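Local coordinates for protein glutathione-specific gamma-glutamylcyclotransferase (PDB 5HWK) that cleaves glutathione, and no other gamma-glutamyl peptide, into 5-oxo-L-proline and the dipeptide Cys-Gly, so that glutathione can be used further, at residues 39-44 against 165-170; 29-34 against 127-132. One frame throughout, in Å; residues are numbered along the deposited sequence.

Contact 1. Residues 39-44 against 165-170; sequences FWQSST and IDNEAF. With PO4 (phosphate ion), chain D.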
# COMPACT_ATOMS: atom_id res chain seq x y z
N PHE A 39 0.65 7.37 -4.76
CA PHE A 39 1.30 8.35 -3.88
C PHE A 39 0.45 9.63 -3.83
O PHE A 39 0.85 10.73 -4.25
CB PHE A 39 2.73 8.63 -4.32
CG PHE A 39 3.77 7.66 -3.79
CD1 PHE A 39 3.57 6.29 -3.86
CD2 PHE A 39 4.96 8.14 -3.26
CE1 PHE A 39 4.54 5.41 -3.40
CE2 PHE A 39 5.94 7.30 -2.83
CZ PHE A 39 5.73 5.93 -2.87
N TRP A 40 -0.79 9.44 -3.37
CA TRP A 40 -1.85 10.44 -3.34
C TRP A 40 -2.19 10.90 -1.94
O TRP A 40 -3.28 11.47 -1.72
CB TRP A 40 -3.08 9.94 -4.08
CG TRP A 40 -2.87 9.79 -5.54
CD1 TRP A 40 -1.77 10.17 -6.28
CD2 TRP A 40 -3.83 9.29 -6.47
NE1 TRP A 40 -1.98 9.88 -7.61
CE2 TRP A 40 -3.24 9.34 -7.75
CE3 TRP A 40 -5.12 8.76 -6.34
CZ2 TRP A 40 -3.90 8.89 -8.90
CZ3 TRP A 40 -5.77 8.31 -7.48
CH2 TRP A 40 -5.16 8.38 -8.74
N GLN A 41 -1.28 10.70 -0.98
CA GLN A 41 -1.42 11.19 0.38
C GLN A 41 -0.29 12.18 0.64
O GLN A 41 0.86 11.93 0.30
CB GLN A 41 -1.39 10.01 1.35
CG GLN A 41 -1.58 10.39 2.79
CD GLN A 41 -3.06 10.53 3.14
OE1 GLN A 41 -3.93 10.54 2.26
NE2 GLN A 41 -3.36 10.59 4.43
N SER A 42 -0.62 13.36 1.14
CA SER A 42 0.48 14.29 1.44
C SER A 42 1.10 13.99 2.81
O SER A 42 0.46 13.41 3.68
CB SER A 42 -0.04 15.71 1.43
OG SER A 42 -0.97 15.80 2.44
N SER A 43 2.41 14.30 2.94
CA SER A 43 3.12 14.16 4.20
C SER A 43 3.62 15.54 4.61
O SER A 43 4.33 16.22 3.84
CB SER A 43 4.29 13.21 4.03
OG SER A 43 5.09 13.26 5.20
N THR A 44 3.30 15.95 5.83
CA THR A 44 3.74 17.23 6.37
C THR A 44 4.64 17.11 7.58
O THR A 44 5.16 18.13 8.01
CB THR A 44 2.56 18.16 6.66
OG1 THR A 44 1.73 17.52 7.63
CG2 THR A 44 1.74 18.33 5.42
N ILE A 165 -10.28 8.69 0.48
CA ILE A 165 -10.51 9.81 -0.43
C ILE A 165 -11.02 11.07 0.26
O ILE A 165 -10.80 12.19 -0.24
CB ILE A 165 -11.34 9.39 -1.66
CG1 ILE A 165 -12.80 9.15 -1.25
CG2 ILE A 165 -10.70 8.17 -2.33
CD1 ILE A 165 -13.72 8.71 -2.39
N ASP A 166 -11.62 10.96 1.44
CA ASP A 166 -12.17 12.12 2.13
C ASP A 166 -11.21 12.75 3.13
O ASP A 166 -11.53 13.79 3.73
CB ASP A 166 -13.47 11.72 2.85
CG ASP A 166 -13.28 10.49 3.71
OD1 ASP A 166 -12.60 10.63 4.76
OD2 ASP A 166 -13.77 9.40 3.35
N ASN A 167 -10.05 12.16 3.34
CA ASN A 167 -9.20 12.63 4.42
C ASN A 167 -8.52 13.95 4.01
O ASN A 167 -8.29 14.19 2.83
CB ASN A 167 -8.24 11.49 4.87
CG ASN A 167 -6.86 11.55 4.22
OD1 ASN A 167 -5.97 12.26 4.71
ND2 ASN A 167 -6.67 10.80 3.15
N GLU A 168 -8.17 14.78 5.01
CA GLU A 168 -7.62 16.12 4.75
C GLU A 168 -6.34 16.08 3.93
O GLU A 168 -6.04 17.06 3.24
CB GLU A 168 -7.35 16.84 6.09
CG GLU A 168 -6.40 16.10 7.06
N ALA A 169 -5.53 15.00 4.01
CA ALA A 169 -4.24 14.93 3.36
C ALA A 169 -4.33 14.27 1.98
O ALA A 169 -3.31 14.12 1.32
CB ALA A 169 -3.23 14.23 4.28
N PHE A 170 -5.51 13.88 1.53
CA PHE A 170 -5.60 13.21 0.24
C PHE A 170 -5.44 14.23 -0.86
O PHE A 170 -6.09 15.27 -0.85
CB PHE A 170 -6.96 12.50 0.11
CG PHE A 170 -7.07 11.57 -1.07
CD1 PHE A 170 -6.55 10.29 -1.01
CD2 PHE A 170 -7.72 11.97 -2.22
CE1 PHE A 170 -6.69 9.37 -2.09
CE2 PHE A 170 -7.87 11.08 -3.32
CZ PHE A 170 -7.36 9.79 -3.25
P PO4 D . 2.58 12.86 7.67
O1 PO4 D . 1.80 14.12 7.31
O2 PO4 D . 2.07 12.27 8.96
O3 PO4 D . 4.09 13.13 7.64
O4 PO4 D . 2.31 11.82 6.52

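Contact 2. Residues 29-34 against 127-132; sequences PAIIHG and HLETNR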
# COMPACT_ATOMS: atom_id res chain seq x y z
N PRO A 29 5.12 -12.19 1.96
CA PRO A 29 5.01 -11.34 0.76
C PRO A 29 3.67 -11.62 0.11
O PRO A 29 3.21 -12.76 0.06
CB PRO A 29 6.15 -11.84 -0.12
CG PRO A 29 7.07 -12.55 0.77
CD PRO A 29 6.24 -13.14 1.85
N ALA A 30 3.02 -10.58 -0.38
CA ALA A 30 1.63 -10.75 -0.79
C ALA A 30 1.32 -9.95 -2.03
O ALA A 30 1.68 -8.76 -2.13
CB ALA A 30 0.66 -10.31 0.31
N ILE A 31 0.61 -10.59 -2.95
CA ILE A 31 -0.15 -9.91 -3.98
C ILE A 31 -1.50 -9.61 -3.36
O ILE A 31 -2.28 -10.53 -3.08
CB ILE A 31 -0.28 -10.78 -5.23
CG1 ILE A 31 1.11 -11.20 -5.76
CG2 ILE A 31 -1.14 -10.09 -6.29
CD1 ILE A 31 1.03 -12.19 -6.92
N ILE A 32 -1.77 -8.34 -3.08
CA ILE A 32 -3.01 -7.91 -2.45
C ILE A 32 -3.98 -7.53 -3.56
O ILE A 32 -3.70 -6.63 -4.35
CB ILE A 32 -2.75 -6.71 -1.53
CG1 ILE A 32 -1.63 -7.01 -0.52
CG2 ILE A 32 -4.02 -6.27 -0.82
CD1 ILE A 32 -1.04 -5.74 0.13
N HIS A 33 -5.14 -8.19 -3.60
CA HIS A 33 -6.14 -7.88 -4.61
C HIS A 33 -7.15 -6.90 -4.07
O HIS A 33 -7.40 -6.84 -2.86
CB HIS A 33 -6.85 -9.16 -5.03
CG HIS A 33 -6.00 -10.05 -5.86
ND1 HIS A 33 -6.06 -10.07 -7.24
CD2 HIS A 33 -5.05 -10.96 -5.51
CE1 HIS A 33 -5.20 -10.97 -7.69
NE2 HIS A 33 -4.57 -11.51 -6.67
N GLY A 34 -7.71 -6.08 -4.97
CA GLY A 34 -8.82 -5.23 -4.62
C GLY A 34 -8.47 -3.78 -4.34
O GLY A 34 -9.38 -2.99 -4.04
N HIS A 127 -8.39 -10.90 -0.60
CA HIS A 127 -7.83 -11.99 -1.38
C HIS A 127 -6.34 -11.75 -1.61
O HIS A 127 -5.96 -10.77 -2.27
CB HIS A 127 -8.56 -12.12 -2.71
CG HIS A 127 -8.00 -13.18 -3.60
ND1 HIS A 127 -7.98 -13.06 -4.97
CD2 HIS A 127 -7.44 -14.38 -3.31
CE1 HIS A 127 -7.42 -14.15 -5.49
NE2 HIS A 127 -7.09 -14.96 -4.50
N LEU A 128 -5.51 -12.67 -1.12
CA LEU A 128 -4.06 -12.58 -1.18
C LEU A 128 -3.50 -13.76 -1.96
O LEU A 128 -4.05 -14.87 -1.91
CB LEU A 128 -3.46 -12.63 0.20
CG LEU A 128 -3.88 -11.49 1.13
CD1 LEU A 128 -3.22 -11.65 2.48
CD2 LEU A 128 -3.54 -10.13 0.52
N GLU A 129 -2.40 -13.54 -2.65
CA GLU A 129 -1.58 -14.61 -3.20
C GLU A 129 -0.14 -14.35 -2.76
O GLU A 129 0.24 -13.22 -2.43
CB GLU A 129 -1.58 -14.64 -4.73
CG GLU A 129 -2.92 -14.80 -5.41
CD GLU A 129 -2.84 -14.41 -6.88
OE1 GLU A 129 -2.97 -13.20 -7.20
OE2 GLU A 129 -2.60 -15.31 -7.71
N THR A 130 0.66 -15.41 -2.80
CA THR A 130 2.06 -15.30 -2.42
C THR A 130 2.91 -16.23 -3.29
O THR A 130 2.40 -16.91 -4.19
CB THR A 130 2.24 -15.56 -0.93
OG1 THR A 130 3.59 -15.25 -0.55
CG2 THR A 130 1.96 -17.01 -0.62
N ASN A 131 4.21 -16.24 -3.03
CA ASN A 131 5.12 -17.05 -3.82
C ASN A 131 5.10 -18.50 -3.34
O ASN A 131 4.46 -18.85 -2.35
CB ASN A 131 6.54 -16.47 -3.83
CG ASN A 131 7.12 -16.26 -2.44
OD1 ASN A 131 6.82 -16.99 -1.50
ND2 ASN A 131 7.99 -15.25 -2.31
N ARG A 132 5.80 -19.36 -4.09
CA ARG A 132 5.85 -20.77 -3.73
C ARG A 132 6.45 -20.95 -2.34
O ARG A 132 5.98 -21.78 -1.55
O HOH W 1 -9.36 -8.69 -2.24

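Contact 1. Residues 39-44 against 165-170
Gln41 meets Asn167 amide to amide, the two side chains arriving from opposite directions with their planes 41° apart. From CB, the glutamine CG runs anti to the backbone N (chi1 -178°), and a bend at chi2 (83°) turns the amide across to Asn167. Gln41 OE1 receives Asn167 ND2 at 2.9 Å, on a lone pair in the carbonyl plane. Gln41 NE2, 3.6 Å from Ala169 CB, donates to Asn167 OD1 at 3.1 Å in a more bent bond from above the acceptor's plane, and weakly to Asn117 O. From the opposite face of that plane Ala169 N reaches the same OD1, closing an Asx turn inside the type I turn, while Asn167 ND2 also binds Thr164 O.

Ala169 O is gripped twice: Ser42 N comes in nearly straight at 2.8 Å, and Ser42 OG uses a lone pair of Ala169 O at 3.1 Å. Beside this single bridge, Trp40 CE3 touches Phe170 CZ at 4.0 Å. Ser43 OG and Thr44 N, with His46, Asn117 and others, bind a phosphate, probably from the crystallisation liquor. The loop between strand 154-163 and helix 176-185 is fastened to the corner joining strands 35-40 and 42-43, with Phe71 of helix 69-78 against Trp40 and Phe170.

Contact 2. Residues 29-34 against 127-132
His33 reaches past its own neighbour across the strands, His127, to Glu129, which is paired with Ile31 in a short antiparallel ladder. Strands 26-33 and 119-129 are neighbouring inner strands of the six-stranded antiparallel sheet of the gamma-glutamylcyclotransferase fold. In the backbone, Ile31 and Glu129 form a hydrogen-bonded pair, Ile31 N to Glu129 O at 2.7 Å and Glu129 N to Ile31 O at 3.0 Å; Ile32 and Leu128 are the next, non-hydrogen-bonded pair. His33 N then donates to His127 O, and a water bridges His33 O to His127 N. At the other end Thr130 OG1 donates to Pro29 O at 2.6 Å.

Apolar contact gathers on the face that carries Ile32 and Leu128, where Leu128 CD2 lies 3.8 Å from Ile32 CG1; Val96 and Leu156 of the flanking strands also touch Leu128. Aromatic contact is an offset stack: the His33 and His127 rings have centroids 4.5 Å apart and planes at 20°, with His127 ND1 over one face of His33.

The polar contact is a His-carboxylate hydrogen bond, His33 NE2 to Glu129 OE1, modelled at 2.4 Å, shorter than such bonds normally are, so its exact length is doubtful. His127 ND1 meets the Asp88 carboxylate. With acceptors at both nitrogens, Glu129 OE1 and Asp88 O, His33 would probably favour its doubly protonated form.

In the fold
Contacts 1 and 2 lie on opposite sides of the chain's centre, their centres 25 Å apart and their nearest atoms about 11 Å apart. Both are partly buried, and the chain passes directly from strand 26-33 of contact 2 into strand 35-40 of contact 1. Contact 2 pairs two inner strands of the six-stranded antiparallel sheet, so a backbone ladder does much of the work and side chains add to its two faces. Contact 1 ties a loop to the smaller three-stranded sheet, relying more on polar side chains. The side chains of Gln41 and Glu115, the probable proton acceptor, are about 7 Å apart, while that of Ile32 is about 4 Å from that of Leu11 in the probable substrate-binding segment.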